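Local atomic coordinates of citrinin polyketide synthase (PDB entry 5MPT), a protein that assembles the keto-aldehyde precursor of the mycotoxin citrinin as a multidomain non-reducing polyketide synthase, this chain being its C-methylating domain. Residues A284-C287 against V288-T291; N293-I296 against S297-I301; A343-P346 against A347-K351. All blocks are in the same frame, centred on the assembly; numbering follows the deposited sequence.

Interaction 1. Residues A284-C287 against V288-T291. With SAH (S-adenosyl-L-homocysteine), chain B.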
# COMPACT_ATOMS: atom_id res chain seq x y z
N ALA A 284 3.25 -3.34 9.75
CA ALA A 284 3.41 -3.86 8.38
C ALA A 284 2.50 -3.04 7.47
O ALA A 284 1.29 -3.29 7.41
CB ALA A 284 3.09 -5.35 8.31
N THR A 285 3.09 -2.10 6.74
CA THR A 285 2.35 -1.19 5.89
C THR A 285 2.51 -1.63 4.45
O THR A 285 3.59 -1.49 3.87
CB THR A 285 2.84 0.24 6.08
OG1 THR A 285 2.58 0.64 7.43
CG2 THR A 285 2.21 1.21 5.06
N ASN A 286 1.41 -2.20 3.90
CA ASN A 286 1.25 -2.52 2.48
C ASN A 286 2.38 -3.39 1.95
O ASN A 286 2.82 -3.25 0.80
CB ASN A 286 1.04 -1.26 1.67
CG ASN A 286 -0.40 -0.83 1.71
OD1 ASN A 286 -1.30 -1.67 1.51
ND2 ASN A 286 -0.66 0.41 2.05
N CYS A 287 2.78 -4.33 2.76
CA CYS A 287 3.78 -5.31 2.36
C CYS A 287 3.28 -6.74 2.46
O CYS A 287 3.68 -7.57 1.63
CB CYS A 287 5.05 -5.16 3.20
SG CYS A 287 4.72 -5.34 4.99
N VAL A 288 2.40 -7.06 3.40
CA VAL A 288 2.02 -8.46 3.56
C VAL A 288 1.18 -8.92 2.35
O VAL A 288 1.27 -10.07 1.92
CB VAL A 288 1.30 -8.67 4.90
CG1 VAL A 288 0.77 -10.11 5.01
CG2 VAL A 288 2.25 -8.38 6.09
N HIS A 289 0.40 -8.03 1.75
CA HIS A 289 -0.34 -8.41 0.54
C HIS A 289 0.58 -8.83 -0.58
O HIS A 289 0.13 -9.55 -1.48
CB HIS A 289 -1.26 -7.29 0.07
CG HIS A 289 -0.58 -6.05 -0.41
ND1 HIS A 289 -0.75 -4.84 0.22
CD2 HIS A 289 0.19 -5.80 -1.50
CE1 HIS A 289 -0.09 -3.90 -0.43
NE2 HIS A 289 0.47 -4.45 -1.49
N ALA A 290 1.85 -8.39 -0.58
CA ALA A 290 2.74 -8.66 -1.70
C ALA A 290 3.34 -10.04 -1.64
O ALA A 290 4.08 -10.42 -2.57
CB ALA A 290 3.88 -7.62 -1.74
N THR A 291 3.01 -10.80 -0.62
CA THR A 291 3.59 -12.13 -0.49
C THR A 291 2.73 -13.16 -1.20
O THR A 291 1.59 -12.91 -1.61
CB THR A 291 3.77 -12.50 0.99
OG1 THR A 291 2.50 -12.63 1.65
CG2 THR A 291 4.60 -11.46 1.72
N SAH B . 6.06 0.12 3.89
CA SAH B . 6.52 0.55 2.54
CB SAH B . 5.45 0.80 1.47
CG SAH B . 4.84 -0.46 0.89
SD SAH B . 5.99 -1.05 -0.40
C SAH B . 7.32 1.87 2.72
O SAH B . 8.23 2.02 1.77
OXT SAH B . 7.12 2.68 3.59
C5' SAH B . 6.15 -2.81 -0.01
C4' SAH B . 7.44 -3.04 0.74
O4' SAH B . 7.42 -4.43 1.13
C3' SAH B . 8.72 -2.83 -0.08
O3' SAH B . 9.63 -2.11 0.75
C2' SAH B . 9.20 -4.26 -0.37
O2' SAH B . 10.62 -4.36 -0.45
C1' SAH B . 8.68 -5.00 0.86
N9 SAH B . 8.49 -6.43 0.71
C8 SAH B . 7.99 -7.12 -0.37
N7 SAH B . 7.99 -8.42 -0.22
C5 SAH B . 8.53 -8.61 1.04
C6 SAH B . 8.81 -9.77 1.79
N6 SAH B . 8.61 -11.02 1.35
N1 SAH B . 9.35 -9.60 3.02
C2 SAH B . 9.59 -8.36 3.46
N3 SAH B . 9.37 -7.20 2.85
C4 SAH B . 8.84 -7.39 1.63
O HOH W 1 0.99 -5.23 5.20
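C287 and V288 mark a sharp turn of the backbone, where a strand of the central sheet ends and a short 3-10 segment begins. A290 N donates to C287 O (3.0 Å, N-H...O 148°) and closes the turn. N286, just before it, has the left-handed backbone conformation that bends the chain off the strand. The element is the carboxyl-terminal end of a parallel strand in the Rossmann-like fold of S-adenosylmethionine-dependent methyltransferases, and it bears cofactor contacts and an active-site histidine side by side. Water 1 accepts from V288 N at 2.9 Å and donates to A284 O, bridging the end of the strand to the start of the 3-10 segment. T285 O receives the amino nitrogen N of the bound S-adenosylhomocysteine (2.9 Å), and C287 CB packs 3.2 Å from its ribose oxygen O4'.

H289 is an active-site residue for methyl transfer. Its ring bends back because CG sits between the backbone N and the carbonyl carbon (chi1 66°), which brings one ring face over C287 N. The N286 amide meets the ring at its edge, OD1 lying near the ring plane and 3.2 Å from CE1, with the two planes 57° apart. Both polar ends are held from the neighbouring strand 309-316: H289 ND1 bonds to the catalytic E315, and N286 OD1 is hydrogen-bonded to M316 N, so the imidazole and the amide are fixed next to each other. Away from the ligand, V288 CG2 packs on A284 CB at 3.8 Å. T291 OG1 is hydrogen-bonded to S297 OG of helix 294-304. The segment finishes with V288 O gripped twice by T291, from the backbone N and from OG1, the hydroxyl lying in the carbonyl plane at 2.9 Å.

Interaction 2. Residues N293-I296 against S297-I301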
# COMPACT_ATOMS: atom_id res chain seq x y z
N ASN A 293 1.36 -16.06 -0.11
CA ASN A 293 0.34 -16.83 0.59
C ASN A 293 0.09 -16.16 1.92
O ASN A 293 1.00 -16.07 2.75
CB ASN A 293 0.77 -18.30 0.76
CG ASN A 293 -0.27 -19.15 1.51
OD1 ASN A 293 -0.68 -18.81 2.63
ND2 ASN A 293 -0.68 -20.26 0.90
N LEU A 294 -1.11 -15.61 2.10
CA LEU A 294 -1.38 -14.79 3.27
C LEU A 294 -1.40 -15.63 4.54
O LEU A 294 -0.98 -15.15 5.60
CB LEU A 294 -2.69 -14.04 3.10
CG LEU A 294 -2.69 -13.00 1.98
CD1 LEU A 294 -3.99 -12.22 2.01
CD2 LEU A 294 -1.50 -12.01 2.07
N GLU A 295 -1.90 -16.86 4.46
CA GLU A 295 -1.87 -17.76 5.62
C GLU A 295 -0.44 -18.00 6.10
O GLU A 295 -0.14 -17.90 7.30
CB GLU A 295 -2.51 -19.10 5.27
CG GLU A 295 -4.02 -19.08 5.21
CD GLU A 295 -4.61 -20.47 5.09
OE1 GLU A 295 -3.92 -21.45 5.46
OE2 GLU A 295 -5.77 -20.58 4.63
N ILE A 296 0.45 -18.34 5.18
CA ILE A 296 1.84 -18.59 5.54
C ILE A 296 2.46 -17.34 6.12
O ILE A 296 3.13 -17.38 7.16
CB ILE A 296 2.62 -19.13 4.32
CG1 ILE A 296 2.11 -20.51 3.94
CG2 ILE A 296 4.11 -19.12 4.57
CD1 ILE A 296 2.71 -21.04 2.65
N SER A 297 2.24 -16.19 5.47
CA SER A 297 2.88 -14.96 5.95
C SER A 297 2.36 -14.57 7.33
O SER A 297 3.15 -14.19 8.21
CB SER A 297 2.65 -13.84 4.96
OG SER A 297 3.33 -14.13 3.77
N THR A 298 1.05 -14.61 7.54
CA THR A 298 0.52 -14.13 8.80
C THR A 298 0.80 -15.15 9.90
O THR A 298 0.92 -14.78 11.06
CB THR A 298 -0.98 -13.79 8.70
OG1 THR A 298 -1.72 -14.96 8.34
CG2 THR A 298 -1.27 -12.64 7.67
N ARG A 299 0.91 -16.43 9.55
CA ARG A 299 1.33 -17.43 10.53
C ARG A 299 2.77 -17.18 10.97
O ARG A 299 3.08 -17.22 12.17
CB ARG A 299 1.18 -18.84 9.95
CG ARG A 299 1.43 -19.95 10.98
CD ARG A 299 1.15 -21.32 10.42
NE ARG A 299 -0.29 -21.60 10.29
CZ ARG A 299 -0.94 -21.73 9.13
NH1 ARG A 299 -0.32 -21.60 7.97
NH2 ARG A 299 -2.24 -21.99 9.15
N ASN A 300 3.66 -16.91 10.02
CA ASN A 300 5.03 -16.54 10.35
C ASN A 300 5.05 -15.36 11.31
O ASN A 300 5.76 -15.37 12.32
CB ASN A 300 5.82 -16.21 9.09
CG ASN A 300 6.04 -17.40 8.18
OD1 ASN A 300 6.00 -18.56 8.61
ND2 ASN A 300 6.30 -17.12 6.92
N ILE A 301 4.29 -14.31 10.98
CA ILE A 301 4.21 -13.14 11.84
C ILE A 301 3.71 -13.52 13.22
O ILE A 301 4.24 -13.07 14.24
CB ILE A 301 3.32 -12.08 11.16
CG1 ILE A 301 4.07 -11.57 9.91
CG2 ILE A 301 2.93 -11.04 12.17
CD1 ILE A 301 3.23 -10.70 8.98
O HOH W 2 3.95 -16.04 1.62
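N293 and S297 face each other across the first turn of helix 294-304, an N-capped helix that follows the active-site loop of the methyltransferase domain. N293 is the N-cap residue. Its OD1 accepts from I296 N (2.8 Å, N-H...O 167°), with the donor above the amide plane, and so satisfies a backbone N-H that has no helical partner before it. Its carbonyl O begins the helical bonding by accepting from S297 N at 3.0 Å, and regular i to i+4 bonds then run on through T298, R299 and N300.

S297 OG points back toward the helix start. Water 2 lies 2.9 Å from this hydroxyl and accepts from N293 N, while T291 OG1 of the preceding loop is a further hydrogen-bond partner of the serine. One turn on, T298 OG1 folds onto the helix, placed between its own backbone N and carbonyl carbon (chi1 61°), and donates to L294 O at 2.8 Å. T298 N reaches the same oxygen at 2.9 Å from the opposite face of the carbonyl plane, so L294 O is held by two donors. The T298 side chain also packs against I353 and L354 of helix 347-356.

Further round the helix, E295 and R299 run alongside each other in the same direction, their carboxylate and guanidinium planes 81° apart. E295 OE1 and R299 NH2 are 4.1 Å from each other, opposite charges beyond salt-bridge distance. I296 likewise runs alongside N300. The N300 amide is anchored to the loop that follows strand 260-264, its ND2 donating to I267 O.

Interaction 3. Residues A343-P346 against A347-K351; sequences ALQP and ATHWK. With EDO (1,2-ethanediol), chain D.
Q345 and H349 cross at a slant, the glutamine amide and the imidazole 68° apart. The glutamine chain, bent at its second torsion (chi2 -63°), curls over the ring: CG touches H349 CD2 at 3.4 Å, and the terminal amide hangs over one ring face toward its rim. H349 CG stands anti to the backbone N (chi1 177°), which brings the ring back toward the preceding loop.

Between these residues the chain enters helix 347-356 through P346, the N-cap residue. P346 O serves the first turn: W350 N donates to it in the carbonyl plane (3.2 Å), while H349 N, at 2.9 Å, makes only a weak, bent bond. The proline ring crosses the T348 side chain obliquely, P346 CG lying 3.8 Å from OG1. The indole of W350 turns its NE1 edge toward the backbone of Q345. There water 3 lies in the plane of the indole, accepting from W350 NE1 at 3.0 Å and from Q345 N at 3.1 Å, and so ties the ring to the loop.

From this helix start W350 reaches into the domain. Its indole packs against L294 of helix 294-304, V288 of the active-site loop, and L313 and the catalytic E315 of strand 309-316. On the same helix A347 meets W364, so the helix start touches helix 294-304 through H349 and W350, and strand 361-364, an outermost strand of the mixed sheet, through A347.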
# COMPACT_ATOMS: atom_id res chain seq x y z
N ALA A 343 -3.75 -8.99 -5.39
CA ALA A 343 -2.93 -8.97 -4.18
C ALA A 343 -3.70 -8.37 -3.01
O ALA A 343 -3.61 -8.87 -1.88
CB ALA A 343 -1.64 -8.19 -4.42
N LEU A 344 -4.43 -7.30 -3.25
CA LEU A 344 -5.15 -6.59 -2.21
C LEU A 344 -6.44 -7.32 -1.85
O LEU A 344 -7.09 -7.93 -2.71
CB LEU A 344 -5.48 -5.18 -2.68
CG LEU A 344 -4.31 -4.30 -3.13
CD1 LEU A 344 -4.79 -2.91 -3.53
CD2 LEU A 344 -3.22 -4.21 -2.07
N GLN A 345 -6.82 -7.23 -0.58
CA GLN A 345 -7.99 -7.94 -0.08
C GLN A 345 -8.74 -7.08 0.93
O GLN A 345 -8.13 -6.30 1.67
CB GLN A 345 -7.61 -9.28 0.56
CG GLN A 345 -7.04 -10.29 -0.49
CD GLN A 345 -8.05 -10.68 -1.56
OE1 GLN A 345 -7.74 -10.67 -2.77
NE2 GLN A 345 -9.24 -11.06 -1.14
N PRO A 346 -10.07 -7.20 0.98
CA PRO A 346 -10.84 -6.47 1.97
C PRO A 346 -10.60 -7.04 3.35
O PRO A 346 -10.23 -8.21 3.50
CB PRO A 346 -12.29 -6.68 1.54
CG PRO A 346 -12.27 -8.00 0.90
CD PRO A 346 -10.93 -8.09 0.18
N ALA A 347 -10.82 -6.19 4.34
CA ALA A 347 -10.54 -6.54 5.74
C ALA A 347 -11.21 -7.84 6.15
O ALA A 347 -10.67 -8.60 6.98
CB ALA A 347 -10.99 -5.41 6.65
N THR A 348 -12.40 -8.12 5.61
CA THR A 348 -13.13 -9.33 5.96
C THR A 348 -12.32 -10.57 5.58
O THR A 348 -12.31 -11.57 6.32
CB THR A 348 -14.50 -9.34 5.29
OG1 THR A 348 -14.35 -9.10 3.88
CG2 THR A 348 -15.40 -8.27 5.88
N HIS A 349 -11.63 -10.52 4.44
CA HIS A 349 -10.77 -11.62 4.05
C HIS A 349 -9.55 -11.71 4.95
O HIS A 349 -9.14 -12.80 5.35
CB HIS A 349 -10.31 -11.43 2.60
CG HIS A 349 -9.36 -12.49 2.13
ND1 HIS A 349 -9.78 -13.76 1.79
CD2 HIS A 349 -8.02 -12.47 1.95
CE1 HIS A 349 -8.73 -14.48 1.42
NE2 HIS A 349 -7.65 -13.71 1.50
N TRP A 350 -8.94 -10.57 5.24
CA TRP A 350 -7.83 -10.56 6.17
C TRP A 350 -8.23 -11.20 7.50
O TRP A 350 -7.47 -11.98 8.06
CB TRP A 350 -7.35 -9.13 6.39
CG TRP A 350 -6.53 -8.59 5.28
CD1 TRP A 350 -6.92 -7.71 4.32
CD2 TRP A 350 -5.15 -8.87 5.03
NE1 TRP A 350 -5.87 -7.43 3.49
CE2 TRP A 350 -4.78 -8.15 3.90
CE3 TRP A 350 -4.20 -9.69 5.66
CZ2 TRP A 350 -3.48 -8.21 3.37
CZ3 TRP A 350 -2.93 -9.74 5.13
CH2 TRP A 350 -2.58 -9.02 4.02
N LYS A 351 -9.42 -10.88 8.01
CA LYS A 351 -9.85 -11.50 9.26
C LYS A 351 -9.93 -13.02 9.12
O LYS A 351 -9.52 -13.76 10.02
CB LYS A 351 -11.19 -10.92 9.69
CG LYS A 351 -11.78 -11.50 10.96
CD LYS A 351 -13.10 -10.83 11.28
CE LYS A 351 -13.78 -11.39 12.55
NZ LYS A 351 -13.34 -10.70 13.78
C1 EDO D . -9.17 -6.41 -4.01
O1 EDO D . -9.69 -7.68 -3.61
C2 EDO D . -9.52 -5.41 -2.92
O2 EDO D . -10.87 -5.66 -2.51
O HOH W 3 -4.92 -5.64 1.27

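Overall arrangement
Along the chain the three contacts come in series, each a local contact within one continuous stretch, and none encloses or crosses another. Interaction 1 turns the end of strand 279-285 into the active-site loop; interaction 2 starts the next element, helix 294-304; interaction 3, after strand 309-316 and helix 321-327, starts helix 347-356. They meet in space. Besides the link between T291 and S297, V288 CG2 packs on I301 CD1 to join interactions 1 and 2. L344 CD2 lies against the H289 ring and A343 O against H289 CB, while L294 CD1 packs on H349 NE2. Loop, two helix starts and central sheet thus converge around the catalytic H289.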